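Local coordinates for Ribose/Galactose Isomerase (Vibrio parahaemolyticus, PDB 3ONO), which probably interconverts aldoses and ketoses, most likely as their sugar phosphates, as a member of the LacAB/RpiB isomerase family, at residues I6-E11 and M20-L25; S13-N18 and V39-E44. All blocks are in the same frame, centred on the assembly; numbering follows the deposited sequence.

Overall arrangement
The two contacts lie close together in a Rossmann-like fold with a parallel sheet, their centres about 9 Å apart. Interaction 1 is core and lies inside the first beta-alpha-beta unit: strand 5-8 and the residues after it pack on helix 18-31 almost entirely through apolar side chains, with one leucine methyl resting on the helix backbone. Interaction 2 lies further from the centre of the chain and is only partly buried; it joins the loop before helix 18-31 to the loop that follows strand 35-38, using backbone carbonyls, small side chains and ordered water. Probable backbone hydrogen bonds, Leu8 O to Val39 N (2.9 Å) and Met10 O to Met41 N (3.0 Å), stitch the two together.

Interaction 1: residues I6-E11 and M20-L25; sequences IALMME and MVAGEL
The flat group in the contact of Leu8 with Ala22 is the peptide between Val21 and Ala22: Leu8 CD2 lies over one face of this peptide, at its Ala22 N-CA end, 3.7 Å from Ala22 N. No ring or side-chain amide takes part, and the remaining contacts are made by branched or flexible apolar chains. Leu8 is the hub. Its CG stands anti to the backbone N (chi1 170°), which carries both methyl groups out to the helix, where CD1 meets Val21 CG1 at 3.9 Å while CD2 also touches the small CB of Ala22. Nearer the sheet, Leu25 reaches back and places CD2 3.7 Å from Leu8 CB; the same methyl is the neighbour of Ile6 CG2, more loosely at 4.3 Å. At the other end the selenium of selenomethionine Met10 lies 3.8 Å from Val21 CB, and a bend at its last torsion (chi3 65°) keeps CE beside Val21 CG2. Alanine thus suits the point where a leucine comes right up to the helix backbone, whereas valine and leucine, one turn apart, serve the wider parts of the interface.

Strand 6-8 and helix 20-25 run nearly antiparallel (162°), their axes 10.3 Å apart, as expected of a strand and the helix that returns over it in a beta-alpha-beta unit. Ile6 and Leu8 also touch Val71 of strand 69-74, and Phe133 of helix 125-136 packs on Val21 and Leu25. On the opposite face of the sheet, Met9 meets helix 51-63.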
ATOM      1  N   ILE A   6     -22.642   7.960 -13.970  1.00 26.09           N
ATOM      2  CA  ILE A   6     -21.216   7.639 -13.905  1.00 26.29           C
ATOM      3  C   ILE A   6     -20.760   6.949 -15.189  1.00 29.38           C
ATOM      4  O   ILE A   6     -21.348   5.944 -15.592  1.00 30.37           O
ATOM      5  CB  ILE A   6     -20.929   6.705 -12.720  1.00 26.67           C
ATOM      6  CG1 ILE A   6     -21.504   7.288 -11.422  1.00 29.84           C
ATOM      7  CG2 ILE A   6     -19.417   6.436 -12.587  1.00 26.60           C
ATOM      8  CD1 ILE A   6     -21.528   6.290 -10.231  1.00 26.68           C
ATOM      9  N   ALA A   7     -19.714   7.467 -15.823  1.00 24.51           N
ATOM     10  CA  ALA A   7     -19.165   6.810 -17.008  1.00 25.63           C
ATOM     11  C   ALA A   7     -17.893   6.051 -16.663  1.00 29.68           C
ATOM     12  O   ALA A   7     -16.966   6.635 -16.111  1.00 29.22           O
ATOM     13  CB  ALA A   7     -18.856   7.841 -18.108  1.00 27.02           C
ATOM     14  N   LEU A   8     -17.849   4.763 -16.998  1.00 25.12           N
ATOM     15  CA  LEU A   8     -16.622   3.982 -16.871  1.00 23.05           C
ATOM     16  C   LEU A   8     -15.935   4.016 -18.230  1.00 24.65           C
ATOM     17  O   LEU A   8     -16.590   3.812 -19.256  1.00 25.70           O
ATOM     18  CB  LEU A   8     -16.944   2.536 -16.501  1.00 24.20           C
ATOM     19  CG  LEU A   8     -15.783   1.550 -16.557  1.00 23.55           C
ATOM     20  CD1 LEU A   8     -14.728   1.954 -15.544  1.00 23.76           C
ATOM     21  CD2 LEU A   8     -16.319   0.137 -16.261  1.00 25.56           C
HETATM   22  N   MSE A   9     -14.635   4.289 -18.259  1.00 21.35           N
HETATM   23  CA  MSE A   9     -13.937   4.319 -19.548  1.00 22.32           C
HETATM   24  C   MSE A   9     -12.533   3.752 -19.415  1.00 23.03           C
HETATM   25  O   MSE A   9     -11.718   4.261 -18.643  1.00 21.55           O
HETATM   26  CB  MSE A   9     -13.917   5.736 -20.136  1.00 24.66           C
HETATM   27  CG  MSE A   9     -13.298   6.761 -19.236  1.00 22.07           C
HETATM   28 SE   MSE A   9     -13.388   8.529 -20.064  0.70 24.39          SE
HETATM   29  CE  MSE A   9     -15.287   8.816 -19.957  1.00 26.69           C
HETATM   30  N   MSE A  10     -12.267   2.679 -20.154  1.00 19.94           N
HETATM   31  CA  MSE A  10     -10.983   1.986 -20.084  1.00 19.75           C
HETATM   32  C   MSE A  10     -10.329   1.896 -21.468  1.00 21.73           C
HETATM   33  O   MSE A  10     -11.019   1.966 -22.494  1.00 23.95           O
HETATM   34  CB  MSE A  10     -11.135   0.630 -19.394  1.00 22.72           C
HETATM   35  CG  MSE A  10     -11.389   0.805 -17.919  1.00 21.30           C
HETATM   36 SE   MSE A  10     -12.008  -0.817 -17.048  0.79 28.50          SE
HETATM   37  CE  MSE A  10     -10.382  -1.866 -17.299  1.00 25.59           C
ATOM     38  N   GLU A  11      -9.001   1.801 -21.482  1.00 21.62           N
ATOM     39  CA  GLU A  11      -8.225   1.812 -22.722  1.00 22.79           C
ATOM     40  C   GLU A  11      -7.604   0.438 -23.029  1.00 21.41           C
ATOM     41  O   GLU A  11      -7.862  -0.539 -22.328  1.00 25.13           O
ATOM     42  CB  GLU A  11      -7.144   2.904 -22.698  1.00 19.46           C
ATOM     43  CG  GLU A  11      -6.278   2.892 -21.431  1.00 21.32           C
ATOM     44  CD  GLU A  11      -5.420   1.647 -21.300  1.00 25.49           C
ATOM     45  OE1 GLU A  11      -5.742   0.825 -20.433  1.00 22.18           O
ATOM     46  OE2 GLU A  11      -4.432   1.496 -22.046  1.00 27.90           O
HETATM   47  N   MSE A  20     -14.790  -7.328 -15.761  1.00 30.37           N
HETATM   48  CA  MSE A  20     -14.687  -7.376 -14.308  1.00 29.23           C
HETATM   49  C   MSE A  20     -15.021  -6.014 -13.700  1.00 31.86           C
HETATM   50  O   MSE A  20     -15.826  -5.918 -12.778  1.00 30.71           O
HETATM   51  CB  MSE A  20     -13.288  -7.840 -13.872  1.00 25.84           C
HETATM   52  CG  MSE A  20     -13.099  -7.932 -12.366  1.00 26.85           C
HETATM   53 SE   MSE A  20     -12.357  -6.253 -11.677  0.67 30.96          SE
HETATM   54  CE  MSE A  20     -10.762  -6.173 -12.800  1.00 29.91           C
ATOM     55  N   VAL A  21     -14.407  -4.947 -14.204  1.00 28.30           N
ATOM     56  CA  VAL A  21     -14.605  -3.661 -13.553  1.00 28.20           C
ATOM     57  C   VAL A  21     -16.045  -3.176 -13.715  1.00 26.15           C
ATOM     58  O   VAL A  21     -16.661  -2.708 -12.757  1.00 28.53           O
ATOM     59  CB  VAL A  21     -13.632  -2.577 -14.085  1.00 23.68           C
ATOM     60  CG1 VAL A  21     -13.946  -1.243 -13.439  1.00 26.47           C
ATOM     61  CG2 VAL A  21     -12.196  -2.978 -13.809  1.00 24.67           C
ATOM     62  N   ALA A  22     -16.586  -3.317 -14.916  1.00 27.04           N
ATOM     63  CA  ALA A  22     -17.973  -2.945 -15.170  1.00 26.77           C
ATOM     64  C   ALA A  22     -18.908  -3.754 -14.283  1.00 29.38           C
ATOM     65  O   ALA A  22     -19.891  -3.232 -13.743  1.00 30.14           O
ATOM     66  CB  ALA A  22     -18.312  -3.162 -16.639  1.00 30.43           C
ATOM     67  N   GLY A  23     -18.593  -5.035 -14.126  1.00 27.57           N
ATOM     68  CA  GLY A  23     -19.345  -5.896 -13.220  1.00 30.98           C
ATOM     69  C   GLY A  23     -19.420  -5.326 -11.814  1.00 33.79           C
ATOM     70  O   GLY A  23     -20.505  -5.195 -11.240  1.00 33.19           O
ATOM     71  N   GLU A  24     -18.261  -4.957 -11.264  1.00 28.98           N
ATOM     72  CA  GLU A  24     -18.224  -4.406  -9.918  1.00 28.49           C
ATOM     73  C   GLU A  24     -18.920  -3.049  -9.872  1.00 29.63           C
ATOM     74  O   GLU A  24     -19.633  -2.754  -8.919  1.00 31.04           O
ATOM     75  CB  GLU A  24     -16.787  -4.296  -9.397  1.00 26.13           C
ATOM     76  CG  GLU A  24     -16.032  -5.647  -9.328  1.00 28.78           C
ATOM     77  CD  GLU A  24     -16.548  -6.567  -8.238  1.00 35.17           C
ATOM     78  OE1 GLU A  24     -17.427  -6.145  -7.453  1.00 36.48           O
ATOM     79  OE2 GLU A  24     -16.070  -7.723  -8.168  1.00 35.59           O
ATOM     80  N   LEU A  25     -18.716  -2.218 -10.895  1.00 29.49           N
ATOM     81  CA  LEU A  25     -19.293  -0.871 -10.872  1.00 26.70           C
ATOM     82  C   LEU A  25     -20.818  -0.945 -10.927  1.00 28.87           C
ATOM     83  O   LEU A  25     -21.519  -0.261 -10.181  1.00 29.50           O
ATOM     84  CB  LEU A  25     -18.747   0.011 -12.016  1.00 24.83           C
ATOM     85  CG  LEU A  25     -19.166   1.483 -11.968  1.00 22.71           C
ATOM     86  CD1 LEU A  25     -18.690   2.133 -10.658  1.00 24.56           C
ATOM     87  CD2 LEU A  25     -18.574   2.222 -13.166  1.00 25.73           C
TER

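Interaction 2: residues S13-N18 and V39-E44; sequences SQAAKN and VGMTDE
Ala15 presses its CB onto the face of the peptide that joins Asp43 to Glu44, 3.6 Å from Asp43 C; the small methyl fits where the two loops come this close, with the CA atoms of Ala15 and Asp43 4.7 Å apart. The same methyl is flanked by selenomethionine Met41, whose CB and CE each lie 4.1 Å away; the bend at the end of that chain (chi3 78°) turns CE back to the alanine methyl. Asn18, at the start of helix 18-31, points its CG anti to the backbone N (chi1 176°), toward the other loop, and its CB comes 3.4 Å from Met41 O and close to Thr42 O as well.

The backbone of Ala15 contributes too. Its O accepts the N-H of Asn18 and receives a CA-H...O contact from Asp43 CA at 3.5 Å (157° at the hydrogen), and a water that also lies 2.7 Å from Thr42 O can donate to it. Further out, another water donates to Ser13 O and to Glu44 OE2, 3.0 Å away, and accepts from Ala16 N, so the glutamate reaches the first loop indirectly.

Between these irregular loops, then, cohesion comes from close backbone packing and bridging water. Water supplies partners for backbone groups such as Ser13 O and Ala16 N and links them to Glu44, while the outer edge of the contact, at Ala16 and Glu44, stays open to solvent.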
ATOM      1  N   SER A  13      -4.702  -1.218 -23.018  1.00 23.14           N
ATOM      2  CA  SER A  13      -3.800  -2.076 -22.240  1.00 21.83           C
ATOM      3  C   SER A  13      -4.548  -2.871 -21.164  1.00 24.85           C
ATOM      4  O   SER A  13      -4.147  -3.991 -20.806  1.00 26.31           O
ATOM      5  CB  SER A  13      -2.618  -1.291 -21.636  1.00 28.08           C
ATOM      6  OG  SER A  13      -2.992  -0.482 -20.523  1.00 25.85           O
ATOM      7  N   GLN A  14      -5.641  -2.301 -20.662  1.00 22.02           N
ATOM      8  CA  GLN A  14      -6.413  -2.943 -19.588  1.00 23.56           C
ATOM      9  C   GLN A  14      -7.802  -3.419 -20.024  1.00 23.70           C
ATOM     10  O   GLN A  14      -8.636  -3.764 -19.190  1.00 27.20           O
ATOM     11  CB  GLN A  14      -6.558  -1.985 -18.405  1.00 26.17           C
ATOM     12  CG  GLN A  14      -5.244  -1.387 -17.966  1.00 25.25           C
ATOM     13  CD  GLN A  14      -4.212  -2.455 -17.647  1.00 28.70           C
ATOM     14  OE1 GLN A  14      -4.496  -3.415 -16.919  1.00 25.49           O
ATOM     15  NE2 GLN A  14      -3.008  -2.304 -18.200  1.00 26.56           N
ATOM     16  N   ALA A  15      -8.039  -3.465 -21.327  1.00 25.96           N
ATOM     17  CA  ALA A  15      -9.376  -3.742 -21.850  1.00 25.23           C
ATOM     18  C   ALA A  15      -9.908  -5.114 -21.471  1.00 28.22           C
ATOM     19  O   ALA A  15     -11.118  -5.276 -21.335  1.00 27.75           O
ATOM     20  CB  ALA A  15      -9.404  -3.571 -23.373  1.00 25.42           C
ATOM     21  N   ALA A  16      -9.017  -6.089 -21.307  1.00 27.83           N
ATOM     22  CA  ALA A  16      -9.438  -7.450 -20.913  1.00 26.51           C
ATOM     23  C   ALA A  16     -10.144  -7.418 -19.577  1.00 29.46           C
ATOM     24  O   ALA A  16     -10.962  -8.284 -19.282  1.00 30.86           O
ATOM     25  CB  ALA A  16      -8.250  -8.393 -20.846  1.00 29.96           C
ATOM     26  N   LYS A  17      -9.814  -6.422 -18.757  1.00 24.38           N
ATOM     27  CA  LYS A  17     -10.365  -6.321 -17.413  1.00 26.26           C
ATOM     28  C   LYS A  17     -11.649  -5.520 -17.332  1.00 23.74           C
ATOM     29  O   LYS A  17     -12.225  -5.387 -16.242  1.00 25.37           O
ATOM     30  CB  LYS A  17      -9.325  -5.735 -16.456  1.00 29.48           C
ATOM     31  CG  LYS A  17      -8.255  -6.740 -16.088  1.00 30.53           C
ATOM     32  CD  LYS A  17      -7.093  -6.146 -15.299  1.00 29.09           C
ATOM     33  CE  LYS A  17      -6.156  -7.270 -14.862  1.00 32.03           C
ATOM     34  NZ  LYS A  17      -4.895  -6.762 -14.247  1.00 29.04           N
ATOM     35  N   ASN A  18     -12.099  -4.973 -18.462  1.00 26.12           N
ATOM     36  CA  ASN A  18     -13.306  -4.153 -18.425  1.00 26.78           C
ATOM     37  C   ASN A  18     -14.541  -4.902 -17.925  1.00 29.61           C
ATOM     38  O   ASN A  18     -15.320  -4.348 -17.149  1.00 28.44           O
ATOM     39  CB  ASN A  18     -13.597  -3.477 -19.768  1.00 27.81           C
ATOM     40  CG  ASN A  18     -14.905  -2.720 -19.750  1.00 30.98           C
ATOM     41  OD1 ASN A  18     -15.927  -3.189 -20.274  1.00 29.04           O
ATOM     42  ND2 ASN A  18     -14.894  -1.550 -19.124  1.00 31.87           N
ATOM     43  N   VAL A  39     -18.479   3.352 -21.409  1.00 27.27           N
ATOM     44  CA  VAL A  39     -18.332   4.067 -22.682  1.00 28.12           C
ATOM     45  C   VAL A  39     -16.973   3.912 -23.334  1.00 28.55           C
ATOM     46  O   VAL A  39     -16.796   4.320 -24.485  1.00 30.29           O
ATOM     47  CB  VAL A  39     -18.607   5.579 -22.535  1.00 27.83           C
ATOM     48  CG1 VAL A  39     -19.968   5.803 -21.897  1.00 31.53           C
ATOM     49  CG2 VAL A  39     -17.505   6.235 -21.698  1.00 27.42           C
ATOM     50  N   GLY A  40     -16.008   3.372 -22.591  1.00 26.90           N
ATOM     51  CA  GLY A  40     -14.701   3.078 -23.152  1.00 25.38           C
ATOM     52  C   GLY A  40     -14.681   1.672 -23.736  1.00 27.84           C
ATOM     53  O   GLY A  40     -15.723   1.147 -24.129  1.00 30.35           O
HETATM   54  N   MSE A  41     -13.498   1.071 -23.829  1.00 27.21           N
HETATM   55  CA  MSE A  41     -13.387  -0.277 -24.381  1.00 26.88           C
HETATM   56  C   MSE A  41     -14.064  -1.329 -23.514  1.00 29.87           C
HETATM   57  O   MSE A  41     -13.993  -1.287 -22.286  1.00 27.94           O
HETATM   58  CB  MSE A  41     -11.929  -0.646 -24.614  1.00 26.07           C
HETATM   59  CG  MSE A  41     -11.307   0.188 -25.718  1.00 25.36           C
HETATM   60 SE   MSE A  41      -9.478  -0.318 -26.060  0.67 30.29          SE
HETATM   61  CE  MSE A  41      -9.800  -1.934 -27.103  1.00 35.24           C
ATOM     62  N   THR A  42     -14.731  -2.280 -24.162  1.00 27.98           N
ATOM     63  CA  THR A  42     -15.392  -3.359 -23.427  1.00 27.12           C
ATOM     64  C   THR A  42     -14.541  -4.623 -23.425  1.00 28.16           C
ATOM     65  O   THR A  42     -14.690  -5.491 -22.564  1.00 31.93           O
ATOM     66  CB  THR A  42     -16.769  -3.678 -24.043  1.00 29.52           C
ATOM     67  OG1 THR A  42     -16.599  -4.024 -25.424  1.00 33.23           O
ATOM     68  CG2 THR A  42     -17.699  -2.462 -23.950  1.00 32.45           C
ATOM     69  N   ASP A  43     -13.657  -4.741 -24.407  1.00 30.83           N
ATOM     70  CA  ASP A  43     -12.692  -5.838 -24.454  1.00 29.49           C
ATOM     71  C   ASP A  43     -11.587  -5.504 -25.456  1.00 32.75           C
ATOM     72  O   ASP A  43     -11.628  -4.439 -26.092  1.00 30.87           O
ATOM     73  CB  ASP A  43     -13.375  -7.165 -24.790  1.00 34.56           C
ATOM     74  CG  ASP A  43     -14.147  -7.113 -26.083  1.00 46.13           C
ATOM     75  OD1 ASP A  43     -13.546  -6.773 -27.121  1.00 37.68           O
ATOM     76  OD2 ASP A  43     -15.362  -7.411 -26.062  1.00 56.78           O
ATOM     77  N   GLU A  44     -10.606  -6.393 -25.607  1.00 34.25           N
ATOM     78  CA  GLU A  44      -9.423  -6.053 -26.412  1.00 35.20           C
ATOM     79  C   GLU A  44      -9.732  -5.865 -27.890  1.00 34.56           C
ATOM     80  O   GLU A  44      -8.958  -5.236 -28.617  1.00 37.75           O
ATOM     81  CB  GLU A  44      -8.310  -7.086 -26.232  1.00 36.62           C
ATOM     82  CG  GLU A  44      -7.514  -6.875 -24.952  1.00 49.64           C
ATOM     83  CD  GLU A  44      -6.513  -7.985 -24.684  1.00 61.79           C
ATOM     84  OE1 GLU A  44      -6.668  -9.080 -25.270  1.00 69.12           O
ATOM     85  OE2 GLU A  44      -5.575  -7.761 -23.884  1.00 61.16           O
TER
HETATM   86  O   HOH W   1      -6.094  -6.118 -21.414  1.00 32.37           O
HETATM   87  O   HOH W   2     -13.411  -7.167 -20.879  1.00 29.75           O